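Local coordinates for protein Adhesin/invasin TibA autotransporter (Escherichia coli, PDB 4Q1Q) that mediates adhesion to and invasion of human intestinal epithelial cells and bacterial aggregation, and enhances biofilm formation, seen here as a heptose-modified beta-helix fragment of its passenger region, at residues 118-123 / 137-142; 127-132 / 146-151; 131-136 / 152-157; 169-174 / 190-195. All blocks are in the same frame, centred on the assembly; numbering follows the deposited sequence.

Interaction 1. Residues 118-123 / 137-142; sequences GGDQYV and GARQFV
Gln121 and Gln140 run alongside each other on the inward face of two parallel strands, 120-123 and 139-142, in successive coils of the beta-helix. This is the tight part. Gln140 NE2 donates to Gln121 OE1 at 2.9 Å, and the two amide planes are 17° apart. CG of Gln121 stands anti to the backbone N (chi1 177°), and both chains run out extended, bringing the amides level. Beside them, Val123 CB meets Val142 CG1 at 4.2 Å. The other face is more open to solvent at Asp120, Tyr122 and Arg139, while Phe141 is buried among them. Arg139 and Asp120 form a side-on salt bridge, with NE to OD1 at 3.0 Å and NH2 to OD2 at 3.1 Å. Tyr122 and Phe141 form an offset stack, with ring centroids 4.7 Å apart. Phe141 CZ sits over the guanidinium of Arg139, and the Phe141 ring stacks on Tyr160 beyond. Backbone bonds such as Phe141 N to Gln121 O, 2.8 Å, join the strands. The buried amides are linked onward: Gln121 NE2 bonds to Gln102, and Gln140 OE1 accepts from Gln159. The interior therefore keeps a row of mutually satisfied polar groups, which fixes how each amide is turned.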
# COMPACT_ATOMS: atom_id res chain seq x y z
N GLY A 118 4.27 0.16 -13.34
CA GLY A 118 4.77 1.53 -13.37
C GLY A 118 3.81 2.54 -12.79
O GLY A 118 4.05 3.74 -12.85
N GLY A 119 2.71 2.06 -12.20
CA GLY A 119 1.72 2.97 -11.64
C GLY A 119 2.02 3.22 -10.17
O GLY A 119 2.64 2.40 -9.52
N ASP A 120 1.58 4.36 -9.67
CA ASP A 120 1.85 4.74 -8.29
C ASP A 120 0.60 5.23 -7.57
O ASP A 120 -0.22 5.96 -8.13
CB ASP A 120 2.89 5.86 -8.25
CG ASP A 120 4.30 5.37 -8.52
OD1 ASP A 120 4.61 4.19 -8.25
OD2 ASP A 120 5.12 6.18 -9.02
N GLN A 121 0.45 4.80 -6.32
CA GLN A 121 -0.58 5.31 -5.44
C GLN A 121 0.15 5.89 -4.24
O GLN A 121 0.87 5.17 -3.57
CB GLN A 121 -1.50 4.19 -4.96
CG GLN A 121 -2.55 4.68 -3.98
CD GLN A 121 -3.34 3.52 -3.41
OE1 GLN A 121 -2.78 2.56 -2.88
NE2 GLN A 121 -4.67 3.62 -3.52
N TYR A 122 -0.09 7.17 -3.96
CA TYR A 122 0.40 7.84 -2.77
C TYR A 122 -0.73 8.05 -1.76
O TYR A 122 -1.77 8.62 -2.07
CB TYR A 122 0.96 9.20 -3.17
CG TYR A 122 2.35 9.20 -3.76
CD1 TYR A 122 2.55 8.96 -5.11
CD2 TYR A 122 3.46 9.48 -2.97
CE1 TYR A 122 3.81 9.00 -5.68
CE2 TYR A 122 4.73 9.48 -3.53
CZ TYR A 122 4.90 9.25 -4.88
OH TYR A 122 6.15 9.29 -5.46
N VAL A 123 -0.54 7.58 -0.53
CA VAL A 123 -1.56 7.76 0.48
C VAL A 123 -0.89 8.55 1.59
O VAL A 123 -0.09 8.01 2.36
CB VAL A 123 -2.07 6.42 1.02
CG1 VAL A 123 -3.15 6.67 2.05
CG2 VAL A 123 -2.56 5.50 -0.08
N GLY A 137 5.59 -4.39 -10.87
CA GLY A 137 6.03 -3.06 -11.26
C GLY A 137 5.23 -1.92 -10.66
O GLY A 137 5.56 -0.75 -10.88
N ALA A 138 4.17 -2.22 -9.91
CA ALA A 138 3.39 -1.15 -9.28
C ALA A 138 3.99 -0.73 -7.94
O ALA A 138 4.70 -1.52 -7.33
CB ALA A 138 1.95 -1.61 -9.05
N ARG A 139 3.67 0.47 -7.46
CA ARG A 139 4.16 0.89 -6.15
C ARG A 139 3.08 1.59 -5.35
O ARG A 139 2.34 2.39 -5.88
CB ARG A 139 5.37 1.84 -6.32
CG ARG A 139 6.51 1.20 -7.08
CD ARG A 139 7.76 2.07 -7.20
NE ARG A 139 7.49 3.38 -7.78
CZ ARG A 139 8.42 4.33 -7.90
NH1 ARG A 139 9.66 4.10 -7.53
NH2 ARG A 139 8.13 5.51 -8.41
N GLN A 140 3.05 1.32 -4.05
CA GLN A 140 2.20 2.07 -3.13
C GLN A 140 3.05 2.75 -2.06
O GLN A 140 3.87 2.10 -1.42
CB GLN A 140 1.21 1.09 -2.49
CG GLN A 140 0.22 1.79 -1.57
CD GLN A 140 -0.54 0.84 -0.66
OE1 GLN A 140 0.04 0.07 0.11
NE2 GLN A 140 -1.86 0.94 -0.71
N PHE A 141 2.86 4.05 -1.87
CA PHE A 141 3.61 4.84 -0.90
C PHE A 141 2.67 5.35 0.18
O PHE A 141 1.66 5.95 -0.16
CB PHE A 141 4.25 6.06 -1.54
CG PHE A 141 5.29 5.72 -2.58
CD1 PHE A 141 6.60 5.46 -2.20
CD2 PHE A 141 4.94 5.65 -3.92
CE1 PHE A 141 7.56 5.13 -3.14
CE2 PHE A 141 5.91 5.36 -4.87
CZ PHE A 141 7.21 5.09 -4.48
N VAL A 142 3.00 5.10 1.45
CA VAL A 142 2.17 5.55 2.56
C VAL A 142 2.99 6.37 3.54
O VAL A 142 4.03 5.92 4.04
CB VAL A 142 1.54 4.40 3.34
CG1 VAL A 142 0.36 4.94 4.13
CG2 VAL A 142 1.15 3.31 2.37

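Interaction 2. Residues 127-132 / 146-151; sequences GSATSA and GIVKAT. With 289 (D-glycero-alpha-D-manno-heptopyranose), chain L; 289 (D-glycero-alpha-D-manno-heptopyranose), chain B.
The peptide groups of Ala129 and Ile147 are the flat groups here; like the rest of strands 128-130 and 147-149, they meet edge to edge. Over one face of this parallel pair lie the apolar side chains of Ala129 and Val148, with Ala129 CB 4.2 Å from Val148 CG1. The other face carries Ser128, Thr130, Ile147 and Lys149. At the shared edges, Ile147 N bonds to Gly127 O and Ala129 N to Ile147 O, followed by Lys149 N to Ala129 O at 2.8 Å and Ser131 N to Lys149 O at 2.9 Å. Thr130 faces the heptose of chain L. Its OG1 lies anti to the carbonyl carbon (chi1 -61°) and forms a hydrogen bond with O3 of that sugar at 2.7 Å. Lys149 CB packs near the same hydroxyl; the lysine chain then bends off, and its amine does not return to the first strand. Beyond the strands, Ser131 and Ala150 both have positive phi, and here both segments turn together. Ser131 OG is bonded covalently to C1 of the heptose of chain B, and Ala150 CB lies 4.1 Å from C3 of that sugar. Past the turn, Ala132 CB touches Thr151 CG2 at 4.1 Å. Such in-register parallel strands, stacked coil upon coil with matching corners, are characteristic of the beta-helix, as in other autotransporter passenger domains.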
# COMPACT_ATOMS: atom_id res chain seq x y z
N GLY A 127 -4.74 10.40 4.46
CA GLY A 127 -5.66 9.68 3.57
C GLY A 127 -5.70 8.20 3.89
O GLY A 127 -4.86 7.67 4.60
N SER A 128 -6.69 7.49 3.35
CA SER A 128 -6.84 6.07 3.60
C SER A 128 -7.04 5.36 2.27
O SER A 128 -7.73 5.83 1.37
CB SER A 128 -8.04 5.77 4.51
OG SER A 128 -8.33 6.91 5.30
N ALA A 129 -6.48 4.16 2.18
CA ALA A 129 -6.80 3.30 1.06
C ALA A 129 -7.05 1.89 1.57
O ALA A 129 -6.32 1.39 2.42
CB ALA A 129 -5.70 3.30 0.01
N THR A 130 -8.06 1.26 1.00
CA THR A 130 -8.44 -0.06 1.44
C THR A 130 -8.44 -0.84 0.16
O THR A 130 -8.95 -0.36 -0.85
CB THR A 130 -9.81 -0.05 2.16
OG1 THR A 130 -9.75 0.78 3.33
CG2 THR A 130 -10.23 -1.45 2.60
N SER A 131 -7.86 -2.04 0.22
CA SER A 131 -7.97 -3.04 -0.83
C SER A 131 -7.26 -2.65 -2.11
O SER A 131 -7.55 -3.20 -3.18
CB SER A 131 -9.44 -3.38 -1.12
OG SER A 131 -9.99 -4.04 0.01
N ALA A 132 -6.26 -1.78 -1.99
CA ALA A 132 -5.32 -1.59 -3.08
C ALA A 132 -4.78 -2.96 -3.52
O ALA A 132 -4.49 -3.82 -2.69
CB ALA A 132 -4.19 -0.67 -2.65
N GLY A 146 -0.89 8.79 6.58
CA GLY A 146 -1.63 7.93 5.66
C GLY A 146 -1.76 6.50 6.14
O GLY A 146 -0.85 5.94 6.74
N ILE A 147 -2.92 5.90 5.89
CA ILE A 147 -3.21 4.57 6.40
C ILE A 147 -3.76 3.70 5.29
O ILE A 147 -4.67 4.10 4.55
CB ILE A 147 -4.24 4.59 7.55
CG1 ILE A 147 -3.73 5.53 8.66
CG2 ILE A 147 -4.46 3.18 8.07
CD1 ILE A 147 -4.60 5.61 9.90
N VAL A 148 -3.21 2.50 5.19
CA VAL A 148 -3.66 1.56 4.16
C VAL A 148 -4.06 0.25 4.82
O VAL A 148 -3.42 -0.19 5.78
CB VAL A 148 -2.61 1.29 3.05
CG1 VAL A 148 -2.27 2.57 2.33
CG2 VAL A 148 -1.34 0.67 3.62
N LYS A 149 -5.15 -0.33 4.33
CA LYS A 149 -5.75 -1.48 4.99
C LYS A 149 -6.03 -2.48 3.90
O LYS A 149 -6.53 -2.10 2.85
CB LYS A 149 -7.01 -1.11 5.76
CG LYS A 149 -7.93 -2.29 6.05
CD LYS A 149 -9.19 -1.89 6.80
CE LYS A 149 -9.02 -2.08 8.29
NZ LYS A 149 -9.99 -1.25 9.07
N ALA A 150 -5.68 -3.74 4.17
CA ALA A 150 -5.96 -4.86 3.28
C ALA A 150 -5.34 -4.67 1.91
O ALA A 150 -5.93 -5.07 0.91
CB ALA A 150 -7.47 -5.09 3.14
N THR A 151 -4.16 -4.07 1.84
CA THR A 151 -3.38 -4.08 0.61
C THR A 151 -2.88 -5.49 0.26
O THR A 151 -2.33 -6.19 1.12
CB THR A 151 -2.14 -3.17 0.74
OG1 THR A 151 -2.49 -1.90 1.31
CG2 THR A 151 -1.51 -2.93 -0.62
O7 289 L . -13.09 8.59 4.22
C7 289 L . -11.92 8.49 5.04
C6 289 L . -11.63 7.03 5.34
O6 289 L . -12.52 6.57 6.36
C5 289 L . -11.79 6.16 4.10
O5 289 L . -10.67 6.35 3.24
C1 289 L . -10.84 5.68 1.99
C2 289 L . -10.90 4.17 2.23
O2 289 L . -9.65 3.71 2.73
C3 289 L . -12.01 3.82 3.22
O3 289 L . -11.90 2.44 3.58
C4 289 L . -11.92 4.69 4.46
O4 289 L . -13.09 4.50 5.26
O7 289 B . -9.72 -7.27 -3.65
C7 289 B . -10.85 -6.38 -3.58
C6 289 B . -11.75 -6.63 -2.38
O6 289 B . -12.15 -8.00 -2.47
C5 289 B . -11.12 -6.30 -1.02
O5 289 B . -11.76 -5.09 -0.65
C1 289 B . -11.13 -4.46 0.48
C2 289 B . -11.48 -5.30 1.70
O2 289 B . -12.90 -5.43 1.84
C3 289 B . -10.82 -6.64 1.46
O3 289 B . -11.10 -7.48 2.58
C4 289 B . -11.29 -7.26 0.15
O4 289 B . -10.55 -8.47 -0.01

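Interaction 3. Residues 131-136 / 152-157; sequences SASVTS and SVNSGG. With 289 (D-glycero-alpha-D-manno-heptopyranose), chain B; 289 (D-glycero-alpha-D-manno-heptopyranose), chain X; 289 (D-glycero-alpha-D-manno-heptopyranose), chain Y.
A type II beta turn from Asn154 to Gly157 closes one corner of a beta-helix coil and packs against Val134, Thr135 and Ser136 of the coil before it. Leading into the corner, Ser133 pairs with Ser152 and Val134 with Val153 in parallel register. Ser152 N donates to Ala132 O. The straightest bond runs from Val134 N to Ser152 O, 2.7 Å at 175°. The last of the set joins Asn154 N to Val134 O at 2.8 Å, with the donor tilted from the carbonyl plane. Within the turn, Gly157 N bonds to Asn154 O. Gly156 has a positive phi, and having no side chain it lets its CA come within 3.6 Å of Ser136 OG. Gly157 CA likewise comes within 3.4 Å of Thr135 O, and Val134 CG1 packs on it from the inner face. On the outer face, Asn154 ND2 is 3.3 Å from Ser133 OG, while Asn154 OD1 accepts from Asn173 of the following coil. Ser136 and Ser155 both place OG beside the carbonyl carbon, where it carries a sugar. Each OG is bonded to C1 of a heptose, of chain X for Ser136 and chain Y for Ser155. These linkages turn both hydroxyls into glycosidic oxygens that have lost their proton, so in any hydrogen bond they can serve as acceptors but no longer as donors.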
# COMPACT_ATOMS: atom_id res chain seq x y z
N SER A 131 -7.86 -2.04 0.22
CA SER A 131 -7.97 -3.04 -0.83
C SER A 131 -7.26 -2.65 -2.11
O SER A 131 -7.55 -3.20 -3.18
CB SER A 131 -9.44 -3.38 -1.12
OG SER A 131 -9.99 -4.04 0.01
N ALA A 132 -6.26 -1.78 -1.99
CA ALA A 132 -5.32 -1.59 -3.08
C ALA A 132 -4.78 -2.96 -3.52
O ALA A 132 -4.49 -3.82 -2.69
CB ALA A 132 -4.19 -0.67 -2.65
N SER A 133 -4.65 -3.14 -4.82
CA SER A 133 -3.93 -4.26 -5.39
C SER A 133 -2.62 -3.78 -6.01
O SER A 133 -2.67 -3.06 -7.00
CB SER A 133 -4.81 -4.90 -6.47
OG SER A 133 -4.62 -6.30 -6.52
N VAL A 134 -1.47 -4.19 -5.47
CA VAL A 134 -0.18 -3.72 -5.98
C VAL A 134 0.48 -4.83 -6.79
O VAL A 134 1.13 -5.71 -6.23
CB VAL A 134 0.82 -3.31 -4.87
CG1 VAL A 134 2.04 -2.61 -5.47
CG2 VAL A 134 0.15 -2.44 -3.82
N THR A 135 0.32 -4.74 -8.11
CA THR A 135 0.80 -5.76 -9.04
C THR A 135 2.25 -5.49 -9.45
O THR A 135 2.88 -4.56 -8.96
CB THR A 135 -0.07 -5.87 -10.31
OG1 THR A 135 0.02 -4.66 -11.09
CG2 THR A 135 -1.54 -6.10 -9.97
N SER A 136 2.73 -6.31 -10.38
CA SER A 136 4.11 -6.31 -10.86
C SER A 136 4.51 -4.96 -11.41
O SER A 136 3.85 -4.44 -12.30
CB SER A 136 4.29 -7.38 -11.95
OG SER A 136 5.65 -7.78 -12.07
N SER A 152 -3.09 -5.90 -0.99
CA SER A 152 -2.49 -7.09 -1.58
C SER A 152 -1.26 -6.67 -2.38
O SER A 152 -1.39 -5.98 -3.40
CB SER A 152 -3.47 -7.82 -2.51
OG SER A 152 -4.55 -8.38 -1.78
N VAL A 153 -0.09 -7.05 -1.88
CA VAL A 153 1.15 -6.75 -2.59
C VAL A 153 1.47 -8.04 -3.34
O VAL A 153 1.94 -9.00 -2.75
CB VAL A 153 2.34 -6.35 -1.69
CG1 VAL A 153 3.54 -5.98 -2.55
CG2 VAL A 153 2.02 -5.15 -0.82
N ASN A 154 1.17 -8.04 -4.63
CA ASN A 154 1.25 -9.25 -5.44
C ASN A 154 2.62 -9.29 -6.10
O ASN A 154 3.41 -8.36 -5.93
CB ASN A 154 0.09 -9.28 -6.45
CG ASN A 154 -1.28 -9.29 -5.78
OD1 ASN A 154 -1.53 -10.05 -4.84
ND2 ASN A 154 -2.18 -8.45 -6.27
N SER A 155 2.92 -10.36 -6.81
CA SER A 155 4.20 -10.54 -7.48
C SER A 155 4.68 -9.31 -8.25
O SER A 155 3.91 -8.67 -8.97
CB SER A 155 4.11 -11.74 -8.42
OG SER A 155 5.40 -12.17 -8.86
N GLY A 156 5.94 -8.94 -8.05
CA GLY A 156 6.51 -7.73 -8.62
C GLY A 156 6.15 -6.44 -7.90
O GLY A 156 6.64 -5.36 -8.25
N GLY A 157 5.29 -6.55 -6.90
CA GLY A 157 4.73 -5.35 -6.28
C GLY A 157 5.47 -4.85 -5.06
O GLY A 157 6.01 -5.65 -4.30
O7 289 B . -9.72 -7.27 -3.65
C7 289 B . -10.85 -6.38 -3.58
C6 289 B . -11.75 -6.63 -2.38
O6 289 B . -12.15 -8.00 -2.47
C5 289 B . -11.12 -6.30 -1.02
O5 289 B . -11.76 -5.09 -0.65
C1 289 B . -11.13 -4.46 0.48
C2 289 B . -11.48 -5.30 1.70
O2 289 B . -12.90 -5.43 1.84
C3 289 B . -10.82 -6.64 1.46
O3 289 B . -11.10 -7.48 2.58
C4 289 B . -11.29 -7.26 0.15
O4 289 B . -10.55 -8.47 -0.01
O7 289 X . 5.30 -6.63 -17.76
C7 289 X . 5.53 -7.28 -16.51
C6 289 X . 6.90 -6.88 -15.99
O6 289 X . 7.13 -5.48 -16.23
C5 289 X . 7.00 -7.17 -14.49
O5 289 X . 6.42 -8.43 -14.18
C1 289 X . 6.34 -8.64 -12.77
C2 289 X . 7.76 -8.92 -12.31
O2 289 X . 8.33 -10.07 -12.94
C3 289 X . 8.59 -7.68 -12.59
O3 289 X . 9.95 -8.01 -12.29
C4 289 X . 8.45 -7.20 -14.03
O4 289 X . 8.92 -5.85 -14.15
O7 289 Y . 2.47 -10.98 -12.32
C7 289 Y . 3.27 -11.79 -13.19
C6 289 Y . 3.63 -13.03 -12.39
O6 289 Y . 3.82 -14.14 -13.28
C5 289 Y . 4.85 -12.74 -11.52
O5 289 Y . 4.78 -13.64 -10.42
C1 289 Y . 5.75 -13.29 -9.44
C2 289 Y . 7.12 -13.63 -10.00
O2 289 Y . 7.18 -15.01 -10.36
C3 289 Y . 7.35 -12.68 -11.17
O3 289 Y . 8.63 -12.94 -11.76
C4 289 Y . 6.23 -12.83 -12.20
O4 289 Y . 6.44 -11.79 -13.16

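Interaction 4. Residues 169-174 / 190-195; sequences DTVLNN and TINSGG. With 289 (D-glycero-alpha-D-manno-heptopyranose), chain Z.
Leu172 O accepts from Asn192 N at 2.7 Å, the shortest hydrogen bond between residues 169-174 and 190-195. The contact is a corner of the beta-helix, where parallel strands 171-172 and 190-191 run into a type II beta turn from Asn192 to Gly195. Two further backbone bonds, Thr190 N to Thr170 O and Leu172 N to Thr190 O, hold the register. On the inner face Leu172 and Ile191 run alongside each other into the core, with CD1 of the leucine 4.1 Å from CG1 of the isoleucine. On the outer face Asn173 and Asn192 make an amide pair. Asn192 ND2 donates to Asn173 OD1 at 2.9 Å, with the two planes 10° apart. With Asn173 ND2 held by Asn154, both ends of the Asn173 amide are engaged and its rotation is fixed. Val171 CG1 packs 3.5 Å from the same Asn192 nitrogen. The turn carries a sugar: Ser193 OG is bonded to C1 of the heptose of chain Z. Asn174, with CG anti to its backbone N (chi1 -161°), stretches toward this heptose. Its OD1 and ND2 both make weak hydrogen bonds with sugar O4, at 3.2 Å and 3.1 Å. Gly194, at the turn with positive phi, brings its CA to 3.3 Å from Asn174 OD1.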
# COMPACT_ATOMS: atom_id res chain seq x y z
N ASP A 169 -3.15 -5.32 7.82
CA ASP A 169 -3.77 -6.46 7.14
C ASP A 169 -3.21 -6.54 5.74
O ASP A 169 -3.89 -6.98 4.82
CB ASP A 169 -5.30 -6.36 7.07
CG ASP A 169 -5.94 -6.29 8.44
OD1 ASP A 169 -6.10 -7.37 9.04
OD2 ASP A 169 -6.28 -5.18 8.91
N THR A 170 -1.97 -6.11 5.56
CA THR A 170 -1.31 -6.29 4.28
C THR A 170 -1.09 -7.79 4.06
O THR A 170 -0.77 -8.53 5.00
CB THR A 170 0.03 -5.52 4.29
OG1 THR A 170 -0.17 -4.16 4.69
CG2 THR A 170 0.65 -5.52 2.92
N VAL A 171 -1.22 -8.20 2.81
CA VAL A 171 -0.88 -9.55 2.37
C VAL A 171 0.26 -9.50 1.36
O VAL A 171 0.21 -8.69 0.44
CB VAL A 171 -2.08 -10.24 1.69
CG1 VAL A 171 -1.75 -11.70 1.43
CG2 VAL A 171 -3.31 -10.18 2.59
N LEU A 172 1.30 -10.30 1.59
CA LEU A 172 2.46 -10.35 0.69
C LEU A 172 2.55 -11.72 0.03
O LEU A 172 2.72 -12.73 0.71
CB LEU A 172 3.79 -10.11 1.40
CG LEU A 172 3.92 -8.95 2.38
CD1 LEU A 172 5.33 -8.83 2.96
CD2 LEU A 172 3.49 -7.68 1.67
N ASN A 173 2.40 -11.72 -1.29
CA ASN A 173 2.47 -12.92 -2.12
C ASN A 173 3.80 -12.95 -2.87
O ASN A 173 4.71 -12.20 -2.51
CB ASN A 173 1.27 -12.96 -3.06
CG ASN A 173 -0.05 -12.85 -2.33
OD1 ASN A 173 -0.32 -13.63 -1.41
ND2 ASN A 173 -0.86 -11.86 -2.69
N ASN A 174 3.91 -13.76 -3.92
CA ASN A 174 5.17 -14.30 -4.41
C ASN A 174 6.10 -13.27 -5.05
O ASN A 174 5.84 -12.80 -6.15
CB ASN A 174 4.91 -15.45 -5.40
CG ASN A 174 6.12 -16.35 -5.61
OD1 ASN A 174 7.15 -16.21 -4.95
ND2 ASN A 174 6.00 -17.30 -6.53
N THR A 190 0.51 -10.51 6.61
CA THR A 190 0.54 -11.92 6.28
C THR A 190 1.59 -12.11 5.19
O THR A 190 1.51 -11.50 4.12
CB THR A 190 -0.86 -12.37 5.83
OG1 THR A 190 -1.68 -12.48 6.99
CG2 THR A 190 -0.79 -13.70 5.08
N ILE A 191 2.58 -12.96 5.46
CA ILE A 191 3.63 -13.13 4.46
C ILE A 191 3.48 -14.52 3.85
O ILE A 191 3.82 -15.51 4.49
CB ILE A 191 5.06 -12.97 5.01
CG1 ILE A 191 5.23 -11.71 5.86
CG2 ILE A 191 6.04 -12.97 3.84
CD1 ILE A 191 6.62 -11.59 6.46
N ASN A 192 2.97 -14.59 2.63
CA ASN A 192 2.79 -15.87 1.95
C ASN A 192 4.13 -16.34 1.39
O ASN A 192 5.17 -15.75 1.69
CB ASN A 192 1.67 -15.77 0.90
CG ASN A 192 0.31 -15.81 1.56
OD1 ASN A 192 0.13 -16.55 2.52
ND2 ASN A 192 -0.63 -14.98 1.09
N SER A 193 4.06 -17.43 0.64
CA SER A 193 5.25 -18.04 0.04
C SER A 193 5.86 -17.04 -0.92
O SER A 193 5.13 -16.43 -1.69
CB SER A 193 4.91 -19.34 -0.69
OG SER A 193 6.06 -20.06 -1.08
N GLY A 194 7.17 -16.83 -0.86
CA GLY A 194 7.79 -15.83 -1.72
C GLY A 194 7.73 -14.39 -1.25
O GLY A 194 8.46 -13.56 -1.80
N GLY A 195 6.89 -14.05 -0.28
CA GLY A 195 6.79 -12.68 0.22
C GLY A 195 8.02 -12.23 1.00
O GLY A 195 8.63 -13.02 1.70
O7 289 Z . 2.96 -19.91 -3.67
C7 289 Z . 3.70 -19.36 -4.76
C6 289 Z . 4.91 -20.24 -5.02
O6 289 Z . 5.53 -19.77 -6.21
C5 289 Z . 5.87 -20.20 -3.84
O5 289 Z . 5.50 -21.23 -2.92
C1 289 Z . 6.28 -21.18 -1.72
C2 289 Z . 7.75 -21.48 -2.01
O2 289 Z . 7.94 -22.81 -2.49
C3 289 Z . 8.20 -20.42 -3.02
O3 289 Z . 9.55 -20.63 -3.44
C4 289 Z . 7.33 -20.40 -4.26
O4 289 Z . 7.87 -19.37 -5.09

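In the fold
All four contacts are parallel coil-to-coil pairings of one beta-helix. Interactions 1, 2 and 3 follow one another round the same two coils, and interaction 4 is two pairings further on. Interactions 2 and 3 share Ser131 and Ala132, and with them the heptose of chain B. Interactions 1 and 2 meet in the interior, where Gln140 NE2 lies 3.5 Å from Val148 CG1. Gly137 N of interaction 1 probably bonds to Gly156 O of interaction 3, 3.0 Å away. Strands 152-153 and 171-172 are neighbours, which joins interaction 3 to interaction 4 by a probable hydrogen bond from Val153 N to Val171 O, 2.9 Å. Another probable hydrogen bond, Val171 N to Thr151 O at 2.9 Å, ties interaction 4 to interaction 2. Interactions 1 and 4 do not touch, with centres about 17 Å apart.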